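Local coordinates for hypothetical protein (Staphylococcus aureus subsp. aureus, PDB 1QYI), which is of unknown function but probably belongs to the haloacid dehalogenase (HAD) superfamily, whose members are mostly hydrolases of phosphorylated substrates, at residues A[91-96]-A[157-162]; A[189-194]-A[198-203]; A[220-225]-A[368-373]; A[278-283]-A[304-309]. All coordinates share one frame; numbering follows the deposited sequence.

Contact 1. Residues A[91-96]-A[157-162]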
loop_
_atom_site.group_PDB
_atom_site.type_symbol
_atom_site.label_atom_id
_atom_site.label_comp_id
_atom_site.label_asym_id
_atom_site.label_seq_id
_atom_site.Cartn_x
_atom_site.Cartn_y
_atom_site.Cartn_z
ATOM N N ASP A 91 21.376 -10.559 10.630
ATOM C CA ASP A 91 21.979 -10.210 11.912
ATOM C C ASP A 91 22.001 -11.391 12.891
ATOM O O ASP A 91 22.965 -11.584 13.640
ATOM C CB ASP A 91 21.228 -9.017 12.520
ATOM C CG ASP A 91 21.996 -8.355 13.645
ATOM O OD1 ASP A 91 23.246 -8.289 13.562
ATOM O OD2 ASP A 91 21.353 -7.860 14.594
ATOM N N ILE A 92 20.927 -12.173 12.881
ATOM C CA ILE A 92 20.798 -13.341 13.741
ATOM C C ILE A 92 21.647 -14.485 13.171
ATOM O O ILE A 92 22.206 -15.289 13.920
ATOM C CB ILE A 92 19.304 -13.791 13.844
ATOM C CG1 ILE A 92 18.464 -12.654 14.413
ATOM C CG2 ILE A 92 19.167 -15.014 14.742
ATOM C CD1 ILE A 92 16.987 -12.945 14.456
ATOM N N LEU A 93 21.748 -14.555 11.845
ATOM C CA LEU A 93 22.526 -15.607 11.197
ATOM C C LEU A 93 24.032 -15.457 11.366
ATOM O O LEU A 93 24.775 -16.421 11.183
ATOM C CB LEU A 93 22.206 -15.672 9.708
ATOM C CG LEU A 93 20.797 -16.132 9.377
ATOM C CD1 LEU A 93 20.560 -15.926 7.900
ATOM C CD2 LEU A 93 20.610 -17.588 9.764
ATOM N N LYS A 94 24.484 -14.257 11.709
ATOM C CA LYS A 94 25.906 -14.019 11.893
ATOM C C LYS A 94 26.331 -14.420 13.307
ATOM O O LYS A 94 27.475 -14.210 13.707
ATOM C CB LYS A 94 26.217 -12.542 11.635
ATOM C CG LYS A 94 27.694 -12.212 11.536
ATOM C CD LYS A 94 27.910 -10.759 11.134
ATOM C CE LYS A 94 27.371 -9.802 12.186
ATOM N NZ LYS A 94 27.473 -8.377 11.752
ATOM N N LYS A 95 25.399 -15.002 14.058
ATOM C CA LYS A 95 25.674 -15.447 15.418
ATOM C C LYS A 95 25.834 -16.971 15.465
ATOM O O LYS A 95 26.239 -17.528 16.485
ATOM C CB LYS A 95 24.545 -15.015 16.363
ATOM C CG LYS A 95 24.304 -13.510 16.411
ATOM C CD LYS A 95 25.363 -12.769 17.208
ATOM C CE LYS A 95 25.145 -12.921 18.714
ATOM N NZ LYS A 95 23.909 -12.206 19.192
ATOM N N LEU A 96 25.512 -17.642 14.361
ATOM C CA LEU A 96 25.637 -19.100 14.284
ATOM C C LEU A 96 26.935 -19.451 13.564
ATOM O O LEU A 96 27.584 -18.579 12.978
ATOM C CB LEU A 96 24.459 -19.710 13.516
ATOM C CG LEU A 96 23.025 -19.398 13.946
ATOM C CD1 LEU A 96 22.069 -20.194 13.065
ATOM C CD2 LEU A 96 22.818 -19.736 15.408
ATOM N N THR A 157 28.755 -10.751 2.267
ATOM C CA THR A 157 29.909 -10.291 3.042
ATOM C C THR A 157 29.751 -10.586 4.542
ATOM O O THR A 157 30.711 -10.977 5.211
ATOM C CB THR A 157 30.173 -8.768 2.846
ATOM O OG1 THR A 157 29.031 -8.019 3.273
ATOM C CG2 THR A 157 30.460 -8.452 1.377
ATOM N N GLU A 158 28.542 -10.410 5.066
ATOM C CA GLU A 158 28.277 -10.670 6.477
ATOM C C GLU A 158 28.251 -12.160 6.807
ATOM O O GLU A 158 28.857 -12.604 7.780
ATOM C CB GLU A 158 26.952 -10.031 6.886
ATOM C CG GLU A 158 27.002 -8.522 6.925
ATOM C CD GLU A 158 28.047 -8.019 7.893
ATOM O OE1 GLU A 158 27.996 -8.432 9.069
ATOM O OE2 GLU A 158 28.914 -7.218 7.479
ATOM N N LEU A 159 27.548 -12.934 5.992
ATOM C CA LEU A 159 27.451 -14.364 6.216
ATOM C C LEU A 159 28.600 -15.153 5.594
ATOM O O LEU A 159 28.635 -16.380 5.674
ATOM C CB LEU A 159 26.109 -14.867 5.688
ATOM C CG LEU A 159 24.935 -14.742 6.667
ATOM C CD1 LEU A 159 24.990 -13.431 7.440
ATOM C CD2 LEU A 159 23.642 -14.859 5.881
ATOM N N HIS A 160 29.549 -14.436 4.999
ATOM C CA HIS A 160 30.715 -15.045 4.357
ATOM C C HIS A 160 30.340 -16.149 3.383
ATOM O O HIS A 160 30.948 -17.218 3.373
ATOM C CB HIS A 160 31.690 -15.592 5.408
ATOM C CG HIS A 160 32.453 -14.520 6.131
ATOM N ND1 HIS A 160 33.380 -13.722 5.506
ATOM C CD2 HIS A 160 32.373 -14.088 7.412
ATOM C CE1 HIS A 160 33.843 -12.832 6.373
ATOM N NE2 HIS A 160 33.250 -13.033 7.530
ATOM N N VAL A 161 29.333 -15.877 2.562
ATOM C CA VAL A 161 28.875 -16.836 1.569
ATOM C C VAL A 161 28.868 -16.147 0.206
ATOM O O VAL A 161 29.235 -14.977 0.104
ATOM C CB VAL A 161 27.465 -17.357 1.913
ATOM C CG1 VAL A 161 26.412 -16.334 1.514
ATOM C CG2 VAL A 161 27.233 -18.684 1.239
ATOM N N SER A 162 28.448 -16.857 -0.836
ATOM C CA SER A 162 28.436 -16.274 -2.176
ATOM C C SER A 162 27.077 -16.289 -2.866
ATOM O O SER A 162 26.819 -15.483 -3.762
ATOM C CB SER A 162 29.464 -16.989 -3.059
ATOM O OG SER A 162 29.238 -18.385 -3.077
#
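Lys94 and Leu159 bring the two backbones together, their CA atoms 5.9 Å apart where helix 77-93 and helix 144-158 both run out into turns. In 91-96 a type I beta turn from Leu93 to Leu96 carries the chain off the helix end; in 157-162 His160 takes up positive phi just after the helix. The apolar half of the contact is a pair of leucines. Leu93 lays CD1 against CD2 of Leu159 at 3.8 Å, the two branched ends crossing at a slant, while the other methyl of Leu159, CD1, lies 4.4 Å from the backbone N of Lys94. Phe104 touches Leu93 and Met105 touches Leu159, both from helix 98-106. The polar half is a salt bridge on the more exposed flank. Lys94 NZ reaches Glu158 OE1 at 2.7 Å, nearly in line with the C-O bond. Lys94 gets there with CG anti to its backbone N (chi1 -169°) and a single bend at chi3 of 63°. Its CD also passes 3.1 Å from Glu158 OE1, so the aliphatic chain runs close to the carboxylate before the ammonium ends on it. Glu158, bent at chi2, leans over to meet it. Two helix C-termini are thus joined by a leucine pair topped by an ion pair, inside an all-helical region consistent with the cap inserted into HAD folds.

Contact 2. Residues A[189-194]-A[198-203]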
loop_
_atom_site.group_PDB
_atom_site.type_symbol
_atom_site.label_atom_id
_atom_site.label_comp_id
_atom_site.label_asym_id
_atom_site.label_seq_id
_atom_site.Cartn_x
_atom_site.Cartn_y
_atom_site.Cartn_z
ATOM N N LYS A 189 -10.071 -15.414 5.861
ATOM C CA LYS A 189 -11.139 -15.662 4.894
ATOM C C LYS A 189 -10.867 -15.076 3.504
ATOM O O LYS A 189 -10.832 -15.800 2.502
ATOM C CB LYS A 189 -12.462 -15.106 5.442
ATOM C CG LYS A 189 -13.688 -15.528 4.640
ATOM C CD LYS A 189 -14.991 -14.969 5.212
ATOM C CE LYS A 189 -16.139 -15.937 4.955
ATOM N NZ LYS A 189 -16.228 -16.336 3.519
ATOM N N LEU A 190 -10.693 -13.757 3.458
ATOM C CA LEU A 190 -10.419 -13.022 2.226
ATOM C C LEU A 190 -9.047 -13.421 1.642
ATOM O O LEU A 190 -8.815 -13.335 0.430
ATOM C CB LEU A 190 -10.465 -11.514 2.518
ATOM C CG LEU A 190 -11.517 -10.556 1.925
ATOM C CD1 LEU A 190 -12.849 -11.253 1.696
ATOM C CD2 LEU A 190 -11.682 -9.359 2.862
ATOM N N TYR A 191 -8.135 -13.847 2.510
ATOM C CA TYR A 191 -6.821 -14.276 2.061
ATOM C C TYR A 191 -6.979 -15.450 1.103
ATOM O O TYR A 191 -6.493 -15.395 -0.020
ATOM C CB TYR A 191 -5.961 -14.719 3.239
ATOM C CG TYR A 191 -4.624 -15.294 2.829
ATOM C CD1 TYR A 191 -3.566 -14.459 2.451
ATOM C CD2 TYR A 191 -4.406 -16.665 2.845
ATOM C CE1 TYR A 191 -2.317 -14.979 2.105
ATOM C CE2 TYR A 191 -3.175 -17.199 2.501
ATOM C CZ TYR A 191 -2.126 -16.357 2.137
ATOM O OH TYR A 191 -0.887 -16.894 1.856
ATOM N N GLU A 192 -7.664 -16.501 1.558
ATOM C CA GLU A 192 -7.877 -17.705 0.756
ATOM C C GLU A 192 -8.574 -17.387 -0.567
ATOM O O GLU A 192 -8.170 -17.876 -1.622
ATOM C CB GLU A 192 -8.688 -18.764 1.548
ATOM C CG GLU A 192 -8.173 -19.020 2.986
ATOM C CD GLU A 192 -8.586 -20.367 3.590
ATOM O OE1 GLU A 192 -9.799 -20.658 3.730
ATOM O OE2 GLU A 192 -7.677 -21.142 3.953
ATOM N N ASP A 193 -9.601 -16.546 -0.526
ATOM C CA ASP A 193 -10.324 -16.210 -1.748
ATOM C C ASP A 193 -9.566 -15.307 -2.727
ATOM O O ASP A 193 -9.724 -15.440 -3.937
ATOM C CB ASP A 193 -11.664 -15.563 -1.421
ATOM C CG ASP A 193 -12.612 -15.595 -2.599
ATOM O OD1 ASP A 193 -12.837 -16.709 -3.142
ATOM O OD2 ASP A 193 -13.130 -14.519 -2.986
ATOM N N VAL A 194 -8.749 -14.397 -2.206
ATOM C CA VAL A 194 -7.992 -13.495 -3.050
ATOM C C VAL A 194 -6.652 -14.082 -3.472
ATOM O O VAL A 194 -6.291 -14.050 -4.641
ATOM C CB VAL A 194 -7.737 -12.155 -2.327
ATOM C CG1 VAL A 194 -6.911 -11.229 -3.206
ATOM C CG2 VAL A 194 -9.059 -11.493 -1.966
ATOM N N ILE A 198 -4.296 -21.435 1.274
ATOM C CA ILE A 198 -4.869 -21.822 2.559
ATOM C C ILE A 198 -4.278 -20.920 3.634
ATOM O O ILE A 198 -3.074 -20.639 3.636
ATOM C CB ILE A 198 -4.567 -23.328 2.879
ATOM C CG1 ILE A 198 -5.352 -24.233 1.923
ATOM C CG2 ILE A 198 -4.999 -23.688 4.285
ATOM C CD1 ILE A 198 -4.878 -24.169 0.492
ATOM N N ALA A 199 -5.144 -20.455 4.532
ATOM C CA ALA A 199 -4.755 -19.565 5.612
ATOM C C ALA A 199 -3.885 -20.257 6.639
ATOM O O ALA A 199 -4.079 -21.435 6.957
ATOM C CB ALA A 199 -5.985 -19.000 6.287
ATOM N N ARG A 200 -2.922 -19.510 7.160
ATOM C CA ARG A 200 -2.019 -20.042 8.160
ATOM C C ARG A 200 -2.670 -20.024 9.532
ATOM O O ARG A 200 -2.493 -20.953 10.310
ATOM C CB ARG A 200 -0.732 -19.221 8.189
ATOM C CG ARG A 200 0.141 -19.440 6.990
ATOM C CD ARG A 200 1.568 -19.020 7.272
ATOM N NE ARG A 200 2.473 -19.586 6.272
ATOM C CZ ARG A 200 2.548 -19.171 5.013
ATOM N NH1 ARG A 200 1.784 -18.172 4.600
ATOM N NH2 ARG A 200 3.358 -19.782 4.161
ATOM N N THR A 201 -3.432 -18.974 9.820
ATOM C CA THR A 201 -4.087 -18.831 11.120
ATOM C C THR A 201 -5.613 -18.913 11.020
ATOM O O THR A 201 -6.171 -19.162 9.949
ATOM C CB THR A 201 -3.726 -17.466 11.769
ATOM O OG1 THR A 201 -4.352 -16.396 11.038
ATOM C CG2 THR A 201 -2.214 -17.255 11.752
ATOM N N THR A 202 -6.281 -18.718 12.153
ATOM C CA THR A 202 -7.738 -18.729 12.203
ATOM C C THR A 202 -8.194 -17.632 13.132
ATOM O O THR A 202 -9.355 -17.602 13.534
ATOM C CB THR A 202 -8.326 -20.054 12.730
ATOM O OG1 THR A 202 -7.858 -20.289 14.056
ATOM C CG2 THR A 202 -7.951 -21.222 11.829
ATOM N N PHE A 203 -7.273 -16.737 13.487
ATOM C CA PHE A 203 -7.593 -15.620 14.381
ATOM C C PHE A 203 -7.416 -14.249 13.717
ATOM O O PHE A 203 -7.779 -13.228 14.296
ATOM C CB PHE A 203 -6.736 -15.706 15.656
ATOM C CG PHE A 203 -5.257 -15.702 15.389
ATOM C CD1 PHE A 203 -4.607 -14.531 15.005
ATOM C CD2 PHE A 203 -4.527 -16.890 15.447
ATOM C CE1 PHE A 203 -3.260 -14.543 14.676
ATOM C CE2 PHE A 203 -3.177 -16.914 15.119
ATOM C CZ PHE A 203 -2.539 -15.737 14.730
#
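Tyr191 comes first among the residues of helix 172-195 that meet the returning chain, and it does so with one side of its ring. Its CG points away from the backbone N (chi1 175°), which sends the ring out toward 198-203. The CE2 edge then faces the carbonyl oxygen of Ile198, 3.6 Å away and near the ring plane, and CD2 comes within 4.0 Å of Ala199 CA. Tyr191 OH lies 4.0 Å from Arg200 NH1, a slanting approach; the guanidinium itself is held by salt bridges to Glu112 and Glu179. One residue on, Glu192 supplies the hydrogen bond across the contact. Its OE2 accepts the backbone N-H of Ala199 at 2.7 Å and a nearly straight 167°, the donor arriving on the anti side, 18° out of the carboxylate plane. In effect the last turns of a long helix of the helical insert, probably the HAD cap, hold the loop that doubles back along them: Glu183, more than two turns earlier in the same helix, receives the backbone N-H groups of Arg200 and Thr201, so successive peptides of the loop dock on helix carboxylates. Around the Glu192 bond the packing is close. OE2 also sits 3.2 Å from Ile198 CA, and CB of Ala199 tucks beside Glu192 CG at 4.0 Å. The CB of Ile198 heads away from the helix, although its CG2 still lies 3.7 Å from Glu192 OE2.

Contact 3. Residues A[220-225]-A[368-373]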
loop_
_atom_site.group_PDB
_atom_site.type_symbol
_atom_site.label_atom_id
_atom_site.label_comp_id
_atom_site.label_asym_id
_atom_site.label_seq_id
_atom_site.Cartn_x
_atom_site.Cartn_y
_atom_site.Cartn_z
ATOM N N VAL A 220 -19.389 12.292 6.017
ATOM C CA VAL A 220 -19.235 12.155 4.570
ATOM C C VAL A 220 -20.479 11.518 3.954
ATOM O O VAL A 220 -20.776 11.748 2.789
ATOM C CB VAL A 220 -17.982 11.306 4.167
ATOM C CG1 VAL A 220 -16.803 11.655 5.045
ATOM C CG2 VAL A 220 -18.298 9.832 4.223
ATOM N N LYS A 221 -21.210 10.729 4.735
ATOM C CA LYS A 221 -22.414 10.094 4.223
ATOM C C LYS A 221 -23.468 11.147 3.902
ATOM O O LYS A 221 -24.355 10.910 3.081
ATOM C CB LYS A 221 -22.979 9.095 5.231
ATOM C CG LYS A 221 -22.282 7.745 5.275
ATOM C CD LYS A 221 -22.821 6.923 6.441
ATOM C CE LYS A 221 -22.220 5.522 6.481
ATOM N NZ LYS A 221 -22.573 4.792 7.737
ATOM N N VAL A 222 -23.375 12.307 4.553
ATOM C CA VAL A 222 -24.311 13.409 4.311
ATOM C C VAL A 222 -23.839 14.222 3.111
ATOM O O VAL A 222 -24.644 14.724 2.329
ATOM C CB VAL A 222 -24.409 14.359 5.532
ATOM C CG1 VAL A 222 -25.329 15.532 5.201
ATOM C CG2 VAL A 222 -24.934 13.610 6.748
ATOM N N LEU A 223 -22.522 14.355 2.983
ATOM C CA LEU A 223 -21.916 15.088 1.881
ATOM C C LEU A 223 -22.168 14.359 0.572
ATOM O O LEU A 223 -22.543 14.969 -0.425
ATOM C CB LEU A 223 -20.408 15.240 2.110
ATOM C CG LEU A 223 -19.496 15.539 0.908
ATOM C CD1 LEU A 223 -19.841 16.896 0.292
ATOM C CD2 LEU A 223 -18.042 15.496 1.365
ATOM N N LEU A 224 -21.959 13.048 0.575
ATOM C CA LEU A 224 -22.175 12.245 -0.629
ATOM C C LEU A 224 -23.645 12.258 -1.019
ATOM O O LEU A 224 -23.988 12.365 -2.195
ATOM C CB LEU A 224 -21.714 10.803 -0.396
ATOM C CG LEU A 224 -20.216 10.638 -0.134
ATOM C CD1 LEU A 224 -19.899 9.175 0.128
ATOM C CD2 LEU A 224 -19.433 11.164 -1.329
ATOM N N ASN A 225 -24.507 12.144 -0.012
ATOM C CA ASN A 225 -25.948 12.147 -0.206
ATOM C C ASN A 225 -26.408 13.455 -0.853
ATOM O O ASN A 225 -27.158 13.436 -1.824
ATOM C CB ASN A 225 -26.644 11.944 1.144
ATOM C CG ASN A 225 -28.117 11.619 1.001
ATOM O OD1 ASN A 225 -28.499 10.705 0.260
ATOM N ND2 ASN A 225 -28.953 12.354 1.721
ATOM N N GLU A 368 -14.512 20.397 3.140
ATOM C CA GLU A 368 -14.471 21.705 2.511
ATOM C C GLU A 368 -14.791 21.651 1.024
ATOM O O GLU A 368 -14.577 22.625 0.299
ATOM C CB GLU A 368 -13.090 22.337 2.724
ATOM C CG GLU A 368 -12.883 22.898 4.124
ATOM C CD GLU A 368 -11.490 23.470 4.338
ATOM O OE1 GLU A 368 -10.884 23.950 3.350
ATOM O OE2 GLU A 368 -11.010 23.462 5.499
ATOM N N LEU A 369 -15.314 20.518 0.573
ATOM C CA LEU A 369 -15.653 20.344 -0.839
ATOM C C LEU A 369 -16.874 21.164 -1.255
ATOM O O LEU A 369 -17.007 21.541 -2.421
ATOM C CB LEU A 369 -15.899 18.864 -1.147
ATOM C CG LEU A 369 -16.337 18.517 -2.572
ATOM C CD1 LEU A 369 -15.244 18.905 -3.559
ATOM C CD2 LEU A 369 -16.628 17.030 -2.672
ATOM N N ARG A 370 -17.767 21.438 -0.309
ATOM C CA ARG A 370 -18.955 22.223 -0.617
ATOM C C ARG A 370 -18.574 23.641 -1.044
ATOM O O ARG A 370 -19.198 24.220 -1.935
ATOM C CB ARG A 370 -19.882 22.305 0.594
ATOM C CG ARG A 370 -20.779 21.111 0.807
ATOM C CD ARG A 370 -21.814 21.455 1.862
ATOM N NE ARG A 370 -22.744 20.370 2.123
ATOM C CZ ARG A 370 -22.405 19.218 2.688
ATOM N NH1 ARG A 370 -21.150 18.999 3.054
ATOM N NH2 ARG A 370 -23.328 18.282 2.893
ATOM N N GLY A 371 -17.548 24.189 -0.398
ATOM C CA GLY A 371 -17.099 25.533 -0.706
ATOM C C GLY A 371 -16.734 25.697 -2.162
ATOM O O GLY A 371 -16.977 26.743 -2.757
ATOM N N VAL A 372 -16.155 24.651 -2.739
ATOM C CA VAL A 372 -15.757 24.675 -4.134
ATOM C C VAL A 372 -16.951 24.578 -5.066
ATOM O O VAL A 372 -16.985 25.232 -6.110
ATOM C CB VAL A 372 -14.818 23.517 -4.457
ATOM C CG1 VAL A 372 -14.379 23.595 -5.909
ATOM C CG2 VAL A 372 -13.622 23.554 -3.529
ATOM N N LEU A 373 -17.934 23.763 -4.708
ATOM C CA LEU A 373 -19.093 23.615 -5.582
ATOM C C LEU A 373 -20.070 24.791 -5.489
ATOM O O LEU A 373 -20.863 25.018 -6.402
ATOM C CB LEU A 373 -19.807 22.284 -5.299
ATOM C CG LEU A 373 -18.926 21.032 -5.443
ATOM C CD1 LEU A 373 -19.731 19.791 -5.096
ATOM C CD2 LEU A 373 -18.378 20.939 -6.854
#
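Leu223 and Val222 meet Leu369 and Arg370 in a side-by-side packing of two helices on one face of the parallel sheet, in what is probably the Rossmann-like core of a HAD fold. Helix 217-229 leads into strand 233-237, and the short helix 369-373 follows edge strand 361-363. Both lean on strand 3-6: Leu224 touches Phe6, and Leu369 touches Ile4 and Phe6. The two helix segments run nearly parallel, 18° apart, but their axes stay 12.1 Å from each other, so side chains bridge the gap. Beneath, toward the sheet, Leu223 CD1 approaches Leu369 CD2 at 4.4 Å, a light contact. Above it Arg370 spans the groove with its chain extended from CG to NE, sliding past Leu223 in the opposite direction. No hydrogen bond joins the two segments; the polar end of Arg370 is instead drawn to Asp226, one residue beyond 220-225, by a salt bridge from NH2. With NH2 engaged there, the guanidinium lies against the helix: Val222 CG1 is 4.1 Å from Arg370 NH2, NH2 rests 3.6 Å from Leu223 CA, and Leu223 CD1 sits over one guanidinium face, 3.7 Å from NH1.

Contact 4. Residues A[278-283]-A[304-309]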
loop_
_atom_site.group_PDB
_atom_site.type_symbol
_atom_site.label_atom_id
_atom_site.label_comp_id
_atom_site.label_asym_id
_atom_site.label_seq_id
_atom_site.Cartn_x
_atom_site.Cartn_y
_atom_site.Cartn_z
ATOM N N GLN A 278 1.047 -4.214 -25.067
ATOM C CA GLN A 278 1.839 -3.155 -25.674
ATOM C C GLN A 278 1.202 -1.786 -25.494
ATOM O O GLN A 278 1.552 -0.839 -26.194
ATOM C CB GLN A 278 2.055 -3.426 -27.162
ATOM C CG GLN A 278 3.052 -4.537 -27.439
ATOM C CD GLN A 278 4.338 -4.353 -26.656
ATOM O OE1 GLN A 278 4.904 -3.255 -26.619
ATOM N NE2 GLN A 278 4.815 -5.429 -26.030
ATOM N N ALA A 279 0.259 -1.693 -24.562
ATOM C CA ALA A 279 -0.420 -0.435 -24.273
ATOM C C ALA A 279 0.289 0.206 -23.094
ATOM O O ALA A 279 -0.299 0.968 -22.329
ATOM C CB ALA A 279 -1.879 -0.689 -23.940
ATOM N N ARG A 280 1.568 -0.141 -22.958
ATOM C CA ARG A 280 2.420 0.385 -21.904
ATOM C C ARG A 280 1.675 0.259 -20.576
ATOM O O ARG A 280 0.670 -0.457 -20.485
ATOM C CB ARG A 280 2.732 1.854 -22.200
ATOM C CG ARG A 280 2.749 2.229 -23.668
ATOM C CD ARG A 280 2.075 3.571 -23.881
ATOM N NE ARG A 280 0.630 3.513 -23.653
ATOM C CZ ARG A 280 -0.278 3.293 -24.600
ATOM N NH1 ARG A 280 0.096 3.109 -25.865
ATOM N NH2 ARG A 280 -1.563 3.261 -24.277
ATOM N N PRO A 281 2.166 0.938 -19.524
ATOM C CA PRO A 281 1.486 0.858 -18.234
ATOM C C PRO A 281 0.251 1.757 -18.237
ATOM O O PRO A 281 0.266 2.858 -18.792
ATOM C CB PRO A 281 2.555 1.337 -17.261
ATOM C CG PRO A 281 3.260 2.396 -18.059
ATOM C CD PRO A 281 3.426 1.698 -19.398
ATOM N N LEU A 282 -0.818 1.261 -17.621
ATOM C CA LEU A 282 -2.071 1.988 -17.518
ATOM C C LEU A 282 -2.265 2.420 -16.073
ATOM O O LEU A 282 -3.392 2.561 -15.603
ATOM C CB LEU A 282 -3.239 1.102 -17.978
ATOM C CG LEU A 282 -3.681 1.195 -19.451
ATOM C CD1 LEU A 282 -2.487 1.275 -20.373
ATOM C CD2 LEU A 282 -4.551 0.002 -19.791
ATOM N N GLY A 283 -1.146 2.636 -15.383
ATOM C CA GLY A 283 -1.162 3.054 -13.987
ATOM C C GLY A 283 -1.808 4.411 -13.750
ATOM O O GLY A 283 -2.155 5.107 -14.703
ATOM N N SER A 304 -11.004 1.833 -25.837
ATOM C CA SER A 304 -11.363 3.213 -26.110
ATOM C C SER A 304 -10.877 4.118 -24.991
ATOM O O SER A 304 -10.560 5.286 -25.217
ATOM C CB SER A 304 -12.878 3.353 -26.277
ATOM O OG SER A 304 -13.577 2.987 -25.097
ATOM N N TYR A 305 -10.813 3.570 -23.783
ATOM C CA TYR A 305 -10.359 4.338 -22.633
ATOM C C TYR A 305 -8.858 4.597 -22.717
ATOM O O TYR A 305 -8.333 5.500 -22.062
ATOM C CB TYR A 305 -10.687 3.596 -21.335
ATOM C CG TYR A 305 -12.167 3.331 -21.089
ATOM C CD1 TYR A 305 -13.153 3.974 -21.828
ATOM C CD2 TYR A 305 -12.572 2.449 -20.095
ATOM C CE1 TYR A 305 -14.512 3.742 -21.582
ATOM C CE2 TYR A 305 -13.920 2.211 -19.836
ATOM C CZ TYR A 305 -14.885 2.858 -20.585
ATOM O OH TYR A 305 -16.217 2.611 -20.350
ATOM N N ILE A 306 -8.184 3.812 -23.556
ATOM C CA ILE A 306 -6.741 3.897 -23.758
ATOM C C ILE A 306 -6.355 4.820 -24.905
ATOM O O ILE A 306 -5.385 5.580 -24.806
ATOM C CB ILE A 306 -6.180 2.493 -24.029
ATOM C CG1 ILE A 306 -6.399 1.631 -22.786
ATOM C CG2 ILE A 306 -4.709 2.554 -24.413
ATOM C CD1 ILE A 306 -5.991 0.195 -22.970
ATOM N N ASN A 307 -7.134 4.761 -25.984
ATOM C CA ASN A 307 -6.890 5.559 -27.190
ATOM C C ASN A 307 -7.496 6.960 -27.187
ATOM O O ASN A 307 -6.985 7.844 -27.871
ATOM C CB ASN A 307 -7.412 4.804 -28.413
ATOM C CG ASN A 307 -6.847 3.407 -28.523
ATOM O OD1 ASN A 307 -7.390 2.567 -29.241
ATOM N ND2 ASN A 307 -5.749 3.149 -27.821
ATOM N N LYS A 308 -8.590 7.146 -26.447
ATOM C CA LYS A 308 -9.263 8.440 -26.357
ATOM C C LYS A 308 -9.155 9.013 -24.952
ATOM O O LYS A 308 -9.982 8.713 -24.077
ATOM C CB LYS A 308 -10.742 8.322 -26.718
ATOM C CG LYS A 308 -11.040 8.042 -28.172
ATOM C CD LYS A 308 -12.526 8.282 -28.470
ATOM C CE LYS A 308 -12.901 7.840 -29.893
ATOM N NZ LYS A 308 -12.777 6.350 -30.083
ATOM N N GLN A 309 -8.141 9.846 -24.739
ATOM C CA GLN A 309 -7.914 10.457 -23.431
ATOM C C GLN A 309 -7.742 11.978 -23.471
ATOM O O GLN A 309 -8.106 12.664 -22.520
ATOM C CB GLN A 309 -6.680 9.826 -22.776
ATOM C CG GLN A 309 -6.802 8.328 -22.581
ATOM C CD GLN A 309 -5.538 7.692 -22.062
ATOM O OE1 GLN A 309 -5.587 6.643 -21.424
ATOM N NE2 GLN A 309 -4.400 8.315 -22.336
HETATM O O HOH W 1 -2.850 5.212 -22.750
#
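Ile306 of helix 302-307 is the residue that carries the contact, touching Leu282, Ala279 and Arg280 of the loop 278-283. Packing is close on its inner side. Ile306 CD1 reaches Leu282 CD2 at 3.5 Å, with CG1 also near that methyl, and the two side chains cross at about a right angle. Ala279 CB adds a looser touch at 4.3 Å from Ile306 CD1. Ile306 has CG1 anti to the carbonyl carbon (chi1 -64°) and an extended chi2, which carries the ethyl end to this leucine while CG2 branches off toward Arg280. Behind the loop, Glu273 of helix 266-275 accepts the backbone N-H of Leu282, and Ala272 packs against the side chain of Leu282.

The outer side is polar and faces solvent, and it is close at one point. Arg280 is exposed, its chain bent at chi2 and chi3, and its guanidinium meets Ile306 edge-on, in plane, with NH2 3.2 Å from Ile306 CG2. No direct hydrogen bond crosses between the segments. A water is the go-between: it takes a weak bond from Arg280 NH2 at 2.8 Å and gives one to Ile306 O at 3.3 Å, a carbonyl in the last turn of its helix. Gly283 opens a Gly-Lys-Pro sequence, consistent with the one that supplies the active-site lysine in HAD relatives. Cohesion here is therefore mainly apolar, centred on one isoleucine, whereas the polar rim, bridged by a water with one weak bond, probably adds little.

Overall arrangement
The four contacts are spread over two parts of the chain and none touches another. Contacts 1 and 2 belong to the helical region between strands 3-6 and 233-237, probably the HAD cap; their centres are 34 Å apart, and helices 144-158 and 172-195 link them in sequence. Contacts 3 and 4 belong to the core, 31 Å apart between centres, and contact 4 falls within the long chain excursion that contact 3 closes. Contacts 1 and 3 lie on opposite sides of the chain's centre, their own centres 57 Å apart. In HAD relatives catalysis occurs at the C-terminal ends of the central strands, between core and cap; no ligand marks that site here.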